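Local coordinates for putative S41 protease (Bacteroides fragilis NCTC 9343, PDB 3K50), which is probably a serine peptidase of family S41 that pairs a PDZ domain with a ClpP/crotonase-like catalytic domain, its substrates being unknown, at residues D68-F76 against T164-V172; Y90-V98 against L108-M116. One frame throughout, in Å; residues are numbered along the deposited sequence.

Contact 1: residues D68-F76 against T164-V172; sequences DEPIPSYGF and TMPASRSLV
Ser73 and Arg169 join the two segments through a pair of backbone hydrogen bonds, Ser73 N to Arg169 O at 2.9 Å and Arg169 N to Ser73 O at 3.1 Å, both nearly straight at the hydrogen. A third direct bond comes from a side chain: with OG anti to the backbone N (chi1 -179°), Ser170 reaches Pro70 and donates from OG to Pro70 O at 2.8 Å, in the carbonyl plane and on a lone pair. One water binds Ile71 O, Leu171 N and Ser73 OG together.

Aromatic contacts gather round Tyr74. The selenomethionine Met165, bent at chi3, lays its methyl CE over the centre of one ring face, 3.5 Å from the ring centroid. Ser168 CB lies over the opposite face, displaced toward the rim, so the phenol is sandwiched, while its hydroxyl bonds to Ser134 O. Pro166 O approaches the ring edge in plane, 3.3 Å from Tyr74 CE1; this buried carbonyl has no hydrogen-bond partner in the model. The selenium itself stands oblique to both the Tyr74 and the Phe76 rings, a Met-aromatic contact with each.

Apolar packing is tightest at Gly75, where Leu171 CD1 lies 3.4 Å from Gly75 CA, closer than usual van der Waals contact. At phi 96° a side chain there would jam against the carbonyl O of Tyr74, and it would also meet Leu171 CD1.

The charged end of Arg169 turns to Glu105 in a salt bridge. Overall, this is an isolated antiparallel beta bridge between two loops, tying the approach to strand 76-82 to the exit from strand 154-165, the outermost strands of one five-stranded antiparallel sheet.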
ATOM      1  N   ASP A  68       6.492 -20.574   2.385  1.00 48.67           N
ATOM      2  CA  ASP A  68       7.597 -20.726   3.340  1.00 50.81           C
ATOM      3  C   ASP A  68       8.445 -19.457   3.370  1.00 52.75           C
ATOM      4  O   ASP A  68       8.888 -19.037   4.442  1.00 55.76           O
ATOM      5  CB  ASP A  68       8.443 -21.961   3.020  1.00 53.28           C
ATOM      6  CG  ASP A  68       7.743 -23.265   3.412  1.00 56.92           C
ATOM      7  OD1 ASP A  68       6.877 -23.213   4.306  1.00 63.99           O
ATOM      8  OD2 ASP A  68       8.060 -24.343   2.856  1.00 67.21           O
ATOM      9  N   GLU A  69       8.650 -18.839   2.203  1.00 50.58           N
ATOM     10  CA  GLU A  69       9.365 -17.575   2.102  1.00 48.90           C
ATOM     11  C   GLU A  69       8.738 -16.798   0.968  1.00 44.98           C
ATOM     12  O   GLU A  69       7.998 -17.384   0.180  1.00 42.66           O
ATOM     13  CB  GLU A  69      10.851 -17.811   1.829  1.00 48.16           C
ATOM     14  CG  GLU A  69      11.165 -18.495   0.519  1.00 54.09           C
ATOM     15  CD  GLU A  69      12.672 -18.672   0.266  1.00 54.95           C
ATOM     16  OE1 GLU A  69      13.509 -18.303   1.131  1.00 62.61           O
ATOM     17  OE2 GLU A  69      13.020 -19.179  -0.823  1.00 60.51           O
ATOM     18  N   PRO A  70       8.964 -15.471   0.901  1.00 43.72           N
ATOM     19  CA  PRO A  70       8.435 -14.754  -0.281  1.00 41.12           C
ATOM     20  C   PRO A  70       8.981 -15.286  -1.614  1.00 39.98           C
ATOM     21  O   PRO A  70      10.157 -15.688  -1.711  1.00 37.13           O
ATOM     22  CB  PRO A  70       8.878 -13.291  -0.044  1.00 42.22           C
ATOM     23  CG  PRO A  70       9.035 -13.171   1.467  1.00 42.50           C
ATOM     24  CD  PRO A  70       9.579 -14.542   1.886  1.00 43.95           C
ATOM     25  N   ILE A  71       8.131 -15.296  -2.635  1.00 39.43           N
ATOM     26  CA  ILE A  71       8.540 -15.772  -3.945  1.00 36.82           C
ATOM     27  C   ILE A  71       9.776 -14.962  -4.330  1.00 34.47           C
ATOM     28  O   ILE A  71       9.793 -13.747  -4.147  1.00 36.58           O
ATOM     29  CB  ILE A  71       7.439 -15.564  -4.987  1.00 39.04           C
ATOM     30  CG1 ILE A  71       6.228 -16.468  -4.698  1.00 41.63           C
ATOM     31  CG2 ILE A  71       7.989 -15.906  -6.378  1.00 37.32           C
ATOM     32  CD1 ILE A  71       4.902 -16.000  -5.295  1.00 44.17           C
ATOM     33  N   PRO A  72      10.839 -15.614  -4.793  1.00 36.01           N
ATOM     34  CA  PRO A  72      12.040 -14.813  -5.155  1.00 33.01           C
ATOM     35  C   PRO A  72      11.785 -13.767  -6.227  1.00 33.63           C
ATOM     36  O   PRO A  72      10.917 -13.950  -7.089  1.00 32.70           O
ATOM     37  CB  PRO A  72      13.049 -15.852  -5.641  1.00 35.04           C
ATOM     38  CG  PRO A  72      12.565 -17.158  -5.134  1.00 31.60           C
ATOM     39  CD  PRO A  72      11.063 -17.062  -4.960  1.00 36.37           C
ATOM     40  N   SER A  73      12.537 -12.667  -6.167  1.00 34.07           N
ATOM     41  CA  SER A  73      12.344 -11.547  -7.116  1.00 32.94           C
ATOM     42  C   SER A  73      13.574 -10.683  -7.163  1.00 31.40           C
ATOM     43  O   SER A  73      14.480 -10.860  -6.345  1.00 30.80           O
ATOM     44  CB  SER A  73      11.120 -10.685  -6.754  1.00 37.08           C
ATOM     45  OG  SER A  73      11.292  -9.942  -5.554  1.00 37.60           O
ATOM     46  N   TYR A  74      13.623  -9.796  -8.166  1.00 30.82           N
ATOM     47  CA  TYR A  74      14.779  -8.897  -8.356  1.00 31.72           C
ATOM     48  C   TYR A  74      14.711  -7.649  -7.441  1.00 32.29           C
ATOM     49  O   TYR A  74      15.713  -6.976  -7.217  1.00 33.53           O
ATOM     50  CB  TYR A  74      14.865  -8.478  -9.812  1.00 33.27           C
ATOM     51  CG  TYR A  74      15.360  -9.556 -10.780  1.00 32.79           C
ATOM     52  CD1 TYR A  74      16.650 -10.101 -10.672  1.00 29.34           C
ATOM     53  CD2 TYR A  74      14.574  -9.955 -11.832  1.00 32.21           C
ATOM     54  CE1 TYR A  74      17.111 -11.089 -11.585  1.00 34.71           C
ATOM     55  CE2 TYR A  74      15.022 -10.887 -12.770  1.00 33.29           C
ATOM     56  CZ  TYR A  74      16.277 -11.447 -12.643  1.00 37.22           C
ATOM     57  OH  TYR A  74      16.660 -12.347 -13.575  1.00 36.22           O
ATOM     58  N   GLY A  75      13.521  -7.355  -6.937  1.00 29.83           N
ATOM     59  CA  GLY A  75      13.308  -6.280  -5.997  1.00 30.71           C
ATOM     60  C   GLY A  75      12.842  -4.981  -6.625  1.00 32.56           C
ATOM     61  O   GLY A  75      13.054  -3.917  -6.026  1.00 34.31           O
ATOM     62  N   PHE A  76      12.238  -5.007  -7.821  1.00 31.29           N
ATOM     63  CA  PHE A  76      11.683  -3.752  -8.370  1.00 30.44           C
ATOM     64  C   PHE A  76      10.306  -3.917  -8.982  1.00 31.88           C
ATOM     65  O   PHE A  76       9.959  -4.986  -9.455  1.00 30.62           O
ATOM     66  CB  PHE A  76      12.610  -3.121  -9.390  1.00 29.63           C
ATOM     67  CG  PHE A  76      12.713  -3.906 -10.713  1.00 29.25           C
ATOM     68  CD1 PHE A  76      13.574  -4.967 -10.832  1.00 30.34           C
ATOM     69  CD2 PHE A  76      11.936  -3.544 -11.818  1.00 32.25           C
ATOM     70  CE1 PHE A  76      13.671  -5.673 -12.020  1.00 30.06           C
ATOM     71  CE2 PHE A  76      12.005  -4.261 -12.983  1.00 28.20           C
ATOM     72  CZ  PHE A  76      12.888  -5.316 -13.088  1.00 30.34           C
ATOM     73  N   THR A 164      24.809  -4.659 -14.504  1.00 34.42           N
ATOM     74  CA  THR A 164      24.623  -6.089 -14.258  1.00 35.27           C
ATOM     75  C   THR A 164      23.755  -6.263 -13.036  1.00 35.61           C
ATOM     76  O   THR A 164      24.097  -5.735 -11.967  1.00 34.15           O
ATOM     77  CB  THR A 164      25.968  -6.763 -13.993  1.00 39.67           C
ATOM     78  OG1 THR A 164      26.788  -6.536 -15.137  1.00 30.96           O
ATOM     79  CG2 THR A 164      25.797  -8.268 -13.744  1.00 36.95           C
HETATM   80  N   MSE A 165      22.634  -6.981 -13.187  1.00 36.07           N
HETATM   81  CA  MSE A 165      21.715  -7.214 -12.089  1.00 34.62           C
HETATM   82  C   MSE A 165      21.889  -8.635 -11.587  1.00 36.56           C
HETATM   83  O   MSE A 165      21.750  -9.583 -12.355  1.00 35.87           O
HETATM   84  CB  MSE A 165      20.252  -7.005 -12.498  1.00 31.85           C
HETATM   85  CG  MSE A 165      19.354  -7.047 -11.311  1.00 35.73           C
HETATM   86 SE   MSE A 165      17.608  -6.402 -11.674  0.75 29.13          SE
HETATM   87  CE  MSE A 165      17.117  -7.622 -13.101  1.00 33.92           C
ATOM     88  N   PRO A 166      22.149  -8.802 -10.282  1.00 36.22           N
ATOM     89  CA  PRO A 166      22.335 -10.172  -9.789  1.00 33.05           C
ATOM     90  C   PRO A 166      21.053 -10.994  -9.837  1.00 34.77           C
ATOM     91  O   PRO A 166      19.957 -10.433 -10.060  1.00 30.52           O
ATOM     92  CB  PRO A 166      22.814  -9.984  -8.333  1.00 36.72           C
ATOM     93  CG  PRO A 166      23.018  -8.531  -8.129  1.00 37.61           C
ATOM     94  CD  PRO A 166      22.294  -7.791  -9.225  1.00 37.25           C
ATOM     95  N   ALA A 167      21.188 -12.311  -9.635  1.00 34.11           N
ATOM     96  CA  ALA A 167      20.054 -13.228  -9.689  1.00 34.32           C
ATOM     97  C   ALA A 167      19.034 -12.888  -8.622  1.00 33.46           C
ATOM     98  O   ALA A 167      19.381 -12.396  -7.537  1.00 33.15           O
ATOM     99  CB  ALA A 167      20.513 -14.703  -9.559  1.00 32.46           C
ATOM    100  N   SER A 168      17.766 -13.136  -8.936  1.00 32.83           N
ATOM    101  CA  SER A 168      16.715 -12.892  -7.979  1.00 30.63           C
ATOM    102  C   SER A 168      16.866 -13.707  -6.697  1.00 31.90           C
ATOM    103  O   SER A 168      17.552 -14.713  -6.672  1.00 32.94           O
ATOM    104  CB  SER A 168      15.363 -13.198  -8.600  1.00 32.20           C
ATOM    105  OG  SER A 168      15.332 -14.467  -9.196  1.00 29.06           O
ATOM    106  N   ARG A 169      16.218 -13.269  -5.628  1.00 32.21           N
ATOM    107  CA  ARG A 169      16.273 -14.007  -4.368  1.00 34.15           C
ATOM    108  C   ARG A 169      15.084 -13.616  -3.552  1.00 30.35           C
ATOM    109  O   ARG A 169      14.379 -12.732  -3.955  1.00 32.01           O
ATOM    110  CB  ARG A 169      17.592 -13.799  -3.630  1.00 36.37           C
ATOM    111  CG  ARG A 169      17.910 -12.422  -3.253  1.00 39.73           C
ATOM    112  CD  ARG A 169      19.369 -12.360  -2.848  1.00 45.51           C
ATOM    113  NE  ARG A 169      19.599 -11.007  -2.389  1.00 46.19           N
ATOM    114  CZ  ARG A 169      20.387 -10.092  -2.945  1.00 45.51           C
ATOM    115  NH1 ARG A 169      21.187 -10.317  -3.995  1.00 45.59           N
ATOM    116  NH2 ARG A 169      20.404  -8.924  -2.367  1.00 48.86           N
ATOM    117  N   SER A 170      14.799 -14.368  -2.485  1.00 32.89           N
ATOM    118  CA  SER A 170      13.628 -14.120  -1.649  1.00 34.70           C
ATOM    119  C   SER A 170      13.902 -12.866  -0.817  1.00 34.89           C
ATOM    120  O   SER A 170      14.879 -12.840  -0.070  1.00 35.16           O
ATOM    121  CB  SER A 170      13.360 -15.336  -0.741  1.00 35.34           C
ATOM    122  OG  SER A 170      12.204 -15.091   0.061  1.00 38.11           O
ATOM    123  N   LEU A 171      13.060 -11.843  -0.937  1.00 35.45           N
ATOM    124  CA  LEU A 171      13.302 -10.547  -0.267  1.00 35.52           C
ATOM    125  C   LEU A 171      12.230 -10.154   0.732  1.00 36.96           C
ATOM    126  O   LEU A 171      11.058 -10.523   0.610  1.00 37.05           O
ATOM    127  CB  LEU A 171      13.344  -9.419  -1.302  1.00 38.25           C
ATOM    128  CG  LEU A 171      14.363  -9.555  -2.435  1.00 35.23           C
ATOM    129  CD1 LEU A 171      14.049  -8.545  -3.537  1.00 34.62           C
ATOM    130  CD2 LEU A 171      15.806  -9.459  -1.941  1.00 29.73           C
ATOM    131  N   VAL A 172      12.639  -9.367   1.705  1.00 36.33           N
ATOM    132  CA  VAL A 172      11.727  -8.838   2.677  1.00 39.93           C
ATOM    133  C   VAL A 172      11.795  -7.320   2.557  1.00 39.47           C
ATOM    134  O   VAL A 172      12.873  -6.728   2.699  1.00 39.68           O
ATOM    135  CB  VAL A 172      12.100  -9.271   4.072  1.00 42.38           C
ATOM    136  CG1 VAL A 172      11.342  -8.408   5.117  1.00 46.98           C
ATOM    137  CG2 VAL A 172      11.761 -10.735   4.230  1.00 48.37           C
TER
HETATM  138  O   HOH W   1      11.075 -11.703  -2.986  1.00 39.52           O

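Contact 2: residues Y90-V98 against L108-M116; sequences YNALISYVV and LQRGHWIMM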
ATOM      1  N   TYR A  90       8.996  -2.964 -25.576  1.00 38.77           N
ATOM      2  CA  TYR A  90       8.526  -2.082 -24.515  1.00 39.02           C
ATOM      3  C   TYR A  90       9.680  -1.700 -23.650  1.00 36.17           C
ATOM      4  O   TYR A  90      10.630  -2.445 -23.544  1.00 35.81           O
ATOM      5  CB  TYR A  90       7.512  -2.797 -23.622  1.00 39.69           C
ATOM      6  CG  TYR A  90       6.213  -3.149 -24.280  1.00 39.98           C
ATOM      7  CD1 TYR A  90       6.085  -4.286 -25.087  1.00 45.07           C
ATOM      8  CD2 TYR A  90       5.089  -2.367 -24.057  1.00 41.92           C
ATOM      9  CE1 TYR A  90       4.854  -4.590 -25.691  1.00 38.60           C
ATOM     10  CE2 TYR A  90       3.899  -2.650 -24.635  1.00 36.82           C
ATOM     11  CZ  TYR A  90       3.784  -3.743 -25.466  1.00 41.27           C
ATOM     12  OH  TYR A  90       2.556  -3.986 -25.996  1.00 46.17           O
ATOM     13  N   ASN A  91       9.578  -0.528 -23.037  1.00 36.30           N
ATOM     14  CA  ASN A  91      10.526  -0.055 -22.026  1.00 34.96           C
ATOM     15  C   ASN A  91       9.842  -0.180 -20.668  1.00 33.10           C
ATOM     16  O   ASN A  91       8.657   0.122 -20.552  1.00 27.99           O
ATOM     17  CB  ASN A  91      10.925   1.392 -22.282  1.00 33.70           C
ATOM     18  CG  ASN A  91      11.791   1.546 -23.498  1.00 35.13           C
ATOM     19  OD1 ASN A  91      12.684   0.756 -23.715  1.00 37.81           O
ATOM     20  ND2 ASN A  91      11.554   2.604 -24.286  1.00 32.62           N
ATOM     21  N   ALA A  92      10.576  -0.638 -19.650  1.00 31.80           N
ATOM     22  CA  ALA A  92      10.028  -0.789 -18.306  1.00 28.27           C
ATOM     23  C   ALA A  92      10.461   0.364 -17.360  1.00 30.53           C
ATOM     24  O   ALA A  92      11.635   0.462 -16.983  1.00 29.77           O
ATOM     25  CB  ALA A  92      10.411  -2.156 -17.707  1.00 27.57           C
ATOM     26  N   LEU A  93       9.513   1.219 -16.987  1.00 30.12           N
ATOM     27  CA  LEU A  93       9.762   2.340 -16.097  1.00 30.73           C
ATOM     28  C   LEU A  93       9.714   1.846 -14.651  1.00 29.96           C
ATOM     29  O   LEU A  93       8.674   1.364 -14.206  1.00 29.89           O
ATOM     30  CB  LEU A  93       8.707   3.455 -16.294  1.00 31.50           C
ATOM     31  CG  LEU A  93       8.770   4.643 -15.338  1.00 31.15           C
ATOM     32  CD1 LEU A  93      10.155   5.257 -15.356  1.00 27.91           C
ATOM     33  CD2 LEU A  93       7.716   5.736 -15.649  1.00 27.95           C
ATOM     34  N   ILE A  94      10.823   2.004 -13.912  1.00 28.96           N
ATOM     35  CA  ILE A  94      10.881   1.520 -12.519  1.00 29.09           C
ATOM     36  C   ILE A  94      10.132   2.460 -11.579  1.00 26.04           C
ATOM     37  O   ILE A  94      10.412   3.656 -11.564  1.00 26.34           O
ATOM     38  CB  ILE A  94      12.350   1.287 -12.073  1.00 26.93           C
ATOM     39  CG1 ILE A  94      12.949   0.162 -12.927  1.00 29.24           C
ATOM     40  CG2 ILE A  94      12.396   0.944 -10.577  1.00 24.69           C
ATOM     41  CD1 ILE A  94      14.466  -0.077 -12.744  1.00 29.54           C
ATOM     42  N   SER A  95       9.213   1.910 -10.773  1.00 27.65           N
ATOM     43  CA  SER A  95       8.404   2.653  -9.858  1.00 28.02           C
ATOM     44  C   SER A  95       8.803   2.492  -8.371  1.00 28.15           C
ATOM     45  O   SER A  95       8.406   3.288  -7.578  1.00 27.54           O
ATOM     46  CB  SER A  95       6.946   2.168  -9.971  1.00 29.27           C
ATOM     47  OG  SER A  95       6.870   0.746  -9.687  1.00 28.66           O
ATOM     48  N   TYR A  96       9.544   1.453  -8.013  1.00 27.91           N
ATOM     49  CA  TYR A  96       9.863   1.141  -6.618  1.00 26.52           C
ATOM     50  C   TYR A  96      11.033   0.154  -6.637  1.00 29.72           C
ATOM     51  O   TYR A  96      11.061  -0.782  -7.494  1.00 29.43           O
ATOM     52  CB  TYR A  96       8.641   0.502  -5.966  1.00 29.93           C
ATOM     53  CG  TYR A  96       8.718   0.329  -4.470  1.00 27.37           C
ATOM     54  CD1 TYR A  96       9.202  -0.802  -3.944  1.00 22.76           C
ATOM     55  CD2 TYR A  96       8.186   1.281  -3.594  1.00 26.11           C
ATOM     56  CE1 TYR A  96       9.252  -1.000  -2.578  1.00 35.86           C
ATOM     57  CE2 TYR A  96       8.205   1.087  -2.253  1.00 29.87           C
ATOM     58  CZ  TYR A  96       8.748  -0.065  -1.748  1.00 28.49           C
ATOM     59  OH  TYR A  96       8.812  -0.298  -0.394  1.00 33.88           O
ATOM     60  N   VAL A  97      12.028   0.382  -5.772  1.00 25.77           N
ATOM     61  CA  VAL A  97      13.170  -0.535  -5.627  1.00 23.86           C
ATOM     62  C   VAL A  97      13.248  -0.934  -4.157  1.00 27.90           C
ATOM     63  O   VAL A  97      13.310  -0.059  -3.264  1.00 27.81           O
ATOM     64  CB  VAL A  97      14.477   0.150  -6.069  1.00 29.81           C
ATOM     65  CG1 VAL A  97      15.735  -0.719  -5.764  1.00 23.53           C
ATOM     66  CG2 VAL A  97      14.392   0.459  -7.547  1.00 20.87           C
ATOM     67  N   VAL A  98      13.279  -2.236  -3.895  1.00 27.36           N
ATOM     68  CA  VAL A  98      13.376  -2.766  -2.567  1.00 27.30           C
ATOM     69  C   VAL A  98      14.818  -2.617  -2.073  1.00 26.69           C
ATOM     70  O   VAL A  98      15.747  -3.013  -2.791  1.00 29.69           O
ATOM     71  CB  VAL A  98      12.983  -4.266  -2.537  1.00 24.80           C
ATOM     72  CG1 VAL A  98      13.351  -4.912  -1.231  1.00 25.43           C
ATOM     73  CG2 VAL A  98      11.462  -4.454  -2.843  1.00 24.94           C
ATOM     74  N   LEU A 108      19.964   0.608  -9.638  1.00 38.02           N
ATOM     75  CA  LEU A 108      18.692   1.042 -10.201  1.00 31.62           C
ATOM     76  C   LEU A 108      17.914   1.894  -9.210  1.00 31.12           C
ATOM     77  O   LEU A 108      18.015   1.730  -7.987  1.00 29.50           O
ATOM     78  CB  LEU A 108      17.869  -0.148 -10.679  1.00 33.58           C
ATOM     79  CG  LEU A 108      18.356  -1.049 -11.824  1.00 28.82           C
ATOM     80  CD1 LEU A 108      17.420  -2.228 -11.942  1.00 29.86           C
ATOM     81  CD2 LEU A 108      18.424  -0.279 -13.126  1.00 32.74           C
ATOM     82  N   GLN A 109      17.125   2.805  -9.763  1.00 28.46           N
ATOM     83  CA  GLN A 109      16.336   3.729  -8.988  1.00 31.02           C
ATOM     84  C   GLN A 109      15.018   3.969  -9.667  1.00 28.84           C
ATOM     85  O   GLN A 109      14.909   3.835 -10.881  1.00 29.42           O
ATOM     86  CB  GLN A 109      17.022   5.109  -8.947  1.00 34.10           C
ATOM     87  CG  GLN A 109      18.352   5.172  -8.291  1.00 37.40           C
ATOM     88  CD  GLN A 109      18.801   6.587  -8.120  1.00 40.99           C
ATOM     89  OE1 GLN A 109      18.193   7.363  -7.371  1.00 47.47           O
ATOM     90  NE2 GLN A 109      19.843   6.944  -8.823  1.00 35.78           N
ATOM     91  N   ARG A 110      14.039   4.379  -8.903  1.00 29.78           N
ATOM     92  CA  ARG A 110      12.782   4.859  -9.470  1.00 27.58           C
ATOM     93  C   ARG A 110      13.052   5.975 -10.487  1.00 28.24           C
ATOM     94  O   ARG A 110      13.802   6.925 -10.186  1.00 31.93           O
ATOM     95  CB  ARG A 110      11.899   5.354  -8.319  1.00 29.29           C
ATOM     96  CG  ARG A 110      10.642   6.035  -8.787  1.00 30.81           C
ATOM     97  CD  ARG A 110       9.834   6.492  -7.644  1.00 25.46           C
ATOM     98  NE  ARG A 110       8.739   7.419  -8.090  1.00 38.81           N
ATOM     99  CZ  ARG A 110       7.500   7.038  -8.331  1.00 32.63           C
ATOM    100  NH1 ARG A 110       7.160   5.779  -8.186  1.00 45.43           N
ATOM    101  NH2 ARG A 110       6.591   7.895  -8.710  1.00 32.34           N
ATOM    102  N   GLY A 111      12.465   5.865 -11.687  1.00 27.40           N
ATOM    103  CA  GLY A 111      12.690   6.808 -12.781  1.00 27.72           C
ATOM    104  C   GLY A 111      13.629   6.232 -13.839  1.00 28.38           C
ATOM    105  O   GLY A 111      13.711   6.731 -14.944  1.00 28.03           O
ATOM    106  N   HIS A 112      14.380   5.203 -13.489  1.00 27.55           N
ATOM    107  CA  HIS A 112      15.155   4.508 -14.494  1.00 29.11           C
ATOM    108  C   HIS A 112      14.225   3.653 -15.319  1.00 29.93           C
ATOM    109  O   HIS A 112      13.202   3.150 -14.832  1.00 29.08           O
ATOM    110  CB  HIS A 112      16.190   3.583 -13.881  1.00 31.84           C
ATOM    111  CG  HIS A 112      17.439   4.273 -13.454  1.00 34.20           C
ATOM    112  ND1 HIS A 112      18.107   3.944 -12.301  1.00 36.04           N
ATOM    113  CD2 HIS A 112      18.148   5.274 -14.032  1.00 35.64           C
ATOM    114  CE1 HIS A 112      19.172   4.708 -12.186  1.00 33.13           C
ATOM    115  NE2 HIS A 112      19.218   5.525 -13.222  1.00 36.46           N
ATOM    116  N   TRP A 113      14.611   3.459 -16.568  1.00 30.42           N
ATOM    117  CA  TRP A 113      13.849   2.636 -17.497  1.00 32.60           C
ATOM    118  C   TRP A 113      14.737   1.498 -17.950  1.00 32.10           C
ATOM    119  O   TRP A 113      15.895   1.748 -18.294  1.00 29.69           O
ATOM    120  CB  TRP A 113      13.478   3.418 -18.736  1.00 31.72           C
ATOM    121  CG  TRP A 113      12.579   4.592 -18.547  1.00 36.13           C
ATOM    122  CD1 TRP A 113      12.901   5.775 -17.991  1.00 33.79           C
ATOM    123  CD2 TRP A 113      11.236   4.726 -19.026  1.00 31.99           C
ATOM    124  NE1 TRP A 113      11.836   6.644 -18.054  1.00 36.52           N
ATOM    125  CE2 TRP A 113      10.798   6.021 -18.685  1.00 39.62           C
ATOM    126  CE3 TRP A 113      10.349   3.868 -19.677  1.00 30.35           C
ATOM    127  CZ2 TRP A 113       9.513   6.477 -18.965  1.00 33.97           C
ATOM    128  CZ3 TRP A 113       9.087   4.336 -19.992  1.00 34.82           C
ATOM    129  CH2 TRP A 113       8.681   5.643 -19.627  1.00 32.47           C
ATOM    130  N   ILE A 114      14.244   0.266 -17.879  1.00 32.07           N
ATOM    131  CA  ILE A 114      14.972  -0.891 -18.402  1.00 27.29           C
ATOM    132  C   ILE A 114      14.589  -0.985 -19.889  1.00 29.48           C
ATOM    133  O   ILE A 114      13.402  -1.081 -20.232  1.00 30.83           O
ATOM    134  CB  ILE A 114      14.639  -2.179 -17.682  1.00 26.13           C
ATOM    135  CG1 ILE A 114      14.954  -2.098 -16.190  1.00 30.26           C
ATOM    136  CG2 ILE A 114      15.476  -3.325 -18.224  1.00 24.20           C
ATOM    137  CD1 ILE A 114      14.554  -3.397 -15.429  1.00 30.62           C
HETATM  138  N   MSE A 115      15.584  -0.941 -20.766  1.00 31.67           N
HETATM  139  CA  MSE A 115      15.364  -0.923 -22.230  1.00 34.65           C
HETATM  140  C   MSE A 115      15.735  -2.218 -22.965  1.00 37.01           C
HETATM  141  O   MSE A 115      15.161  -2.508 -24.025  1.00 35.23           O
HETATM  142  CB  MSE A 115      16.141   0.221 -22.867  1.00 34.89           C
HETATM  143  CG  MSE A 115      15.797   1.570 -22.306  1.00 35.56           C
HETATM  144 SE   MSE A 115      16.827   2.968 -23.095  0.75 31.31          SE
HETATM  145  CE  MSE A 115      15.809   3.276 -24.789  1.00 33.22           C
HETATM  146  N   MSE A 116      16.727  -2.951 -22.437  1.00 39.43           N
HETATM  147  CA  MSE A 116      17.159  -4.248 -22.993  1.00 39.20           C
HETATM  148  C   MSE A 116      17.629  -5.157 -21.890  1.00 40.24           C
HETATM  149  O   MSE A 116      18.101  -4.674 -20.847  1.00 39.24           O
HETATM  150  CB  MSE A 116      18.340  -4.063 -23.917  1.00 41.07           C
HETATM  151  CG  MSE A 116      18.125  -2.994 -24.937  1.00 51.60           C
HETATM  152 SE   MSE A 116      17.103  -3.533 -26.440  0.75 55.56          SE
HETATM  153  CE  MSE A 116      18.773  -3.783 -27.428  1.00 36.24           C
TER
HETATM  154  O   HOH W   2      12.845  -3.274 -24.960  1.00 42.01           O
HETATM  155  O   HOH W   3      13.957  -0.239 -25.871  1.00 43.40           O
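Leu93 and Trp113 face each other as a non-hydrogen-bonded pair of antiparallel strands, and here the packing is close. With CG anti to the backbone N (chi1 175°), Leu93 sets CD1 over the five-membered ring of the indole, 3.6 Å from its centroid, a CH-pi contact from the face. Leu93 CB and CD2 lie against the six-membered ring. Tyr81 meets the same tryptophan edge-to-face. Ile94, directed at the other segment, puts CD1 3.7 Å from Leu108 CD1 and against Ile114 CG1.

The backbone is equally well joined. Ala92 and Ile114 exchange two hydrogen bonds, and Ile94 N donates to His112 O at 2.8 Å. In the type II turn from Gln109 to His112, Gly111 N returns a bond to Ile94 O. From within the same turn, the extended Arg110 side chain brings NH1 to Ser95 O at 2.9 Å, within the guanidinium plane and on a lone pair of the carbonyl.

The Asn91-Met115 end is wetter, with the selenomethionine Met115 only partly buried. Asn91 rests CB 3.6 Å from Trp113 CE3; its OD1 meets Met115 through carbon contacts and takes a hydrogen bond from a water at 2.7 Å, which lies a longer 3.2 Å from Met115 O. A second water links Tyr90 O to Met115 O. Met115 and Met116 form a classic beta bulge opposite Gln139.

Arg110 also has a salt bridge to Glu372, a hydrogen bond to Leu380 O and a cation-pi contact with Tyr379. Its charge is probably offset in part by Glu372, although Arg232 also lies close. Together these contacts join the turn beside the PDZ-region strands to the C-terminal part of the chain.

How the contacts relate
The centres of contacts 1 and 2 lie about 16 Å apart, on the same side of the chain's centre, and both reach the five-stranded antiparallel sheet of the PDZ region. Along the sequence 68-76 comes first, then 90-98 and 108-116, and finally 164-172, so contact 1 brackets contact 2. Contact 2 joins the second and third strands of the sheet; contact 1 joins the loop leading into its first strand to the loop leaving its last. They meet directly: Gly75 O and Val98 N, 2.7 Å apart, probably hydrogen-bond, and Phe76 packs on Ile94 and Ile114. The chain thus enters and leaves this sheet at neighbouring points.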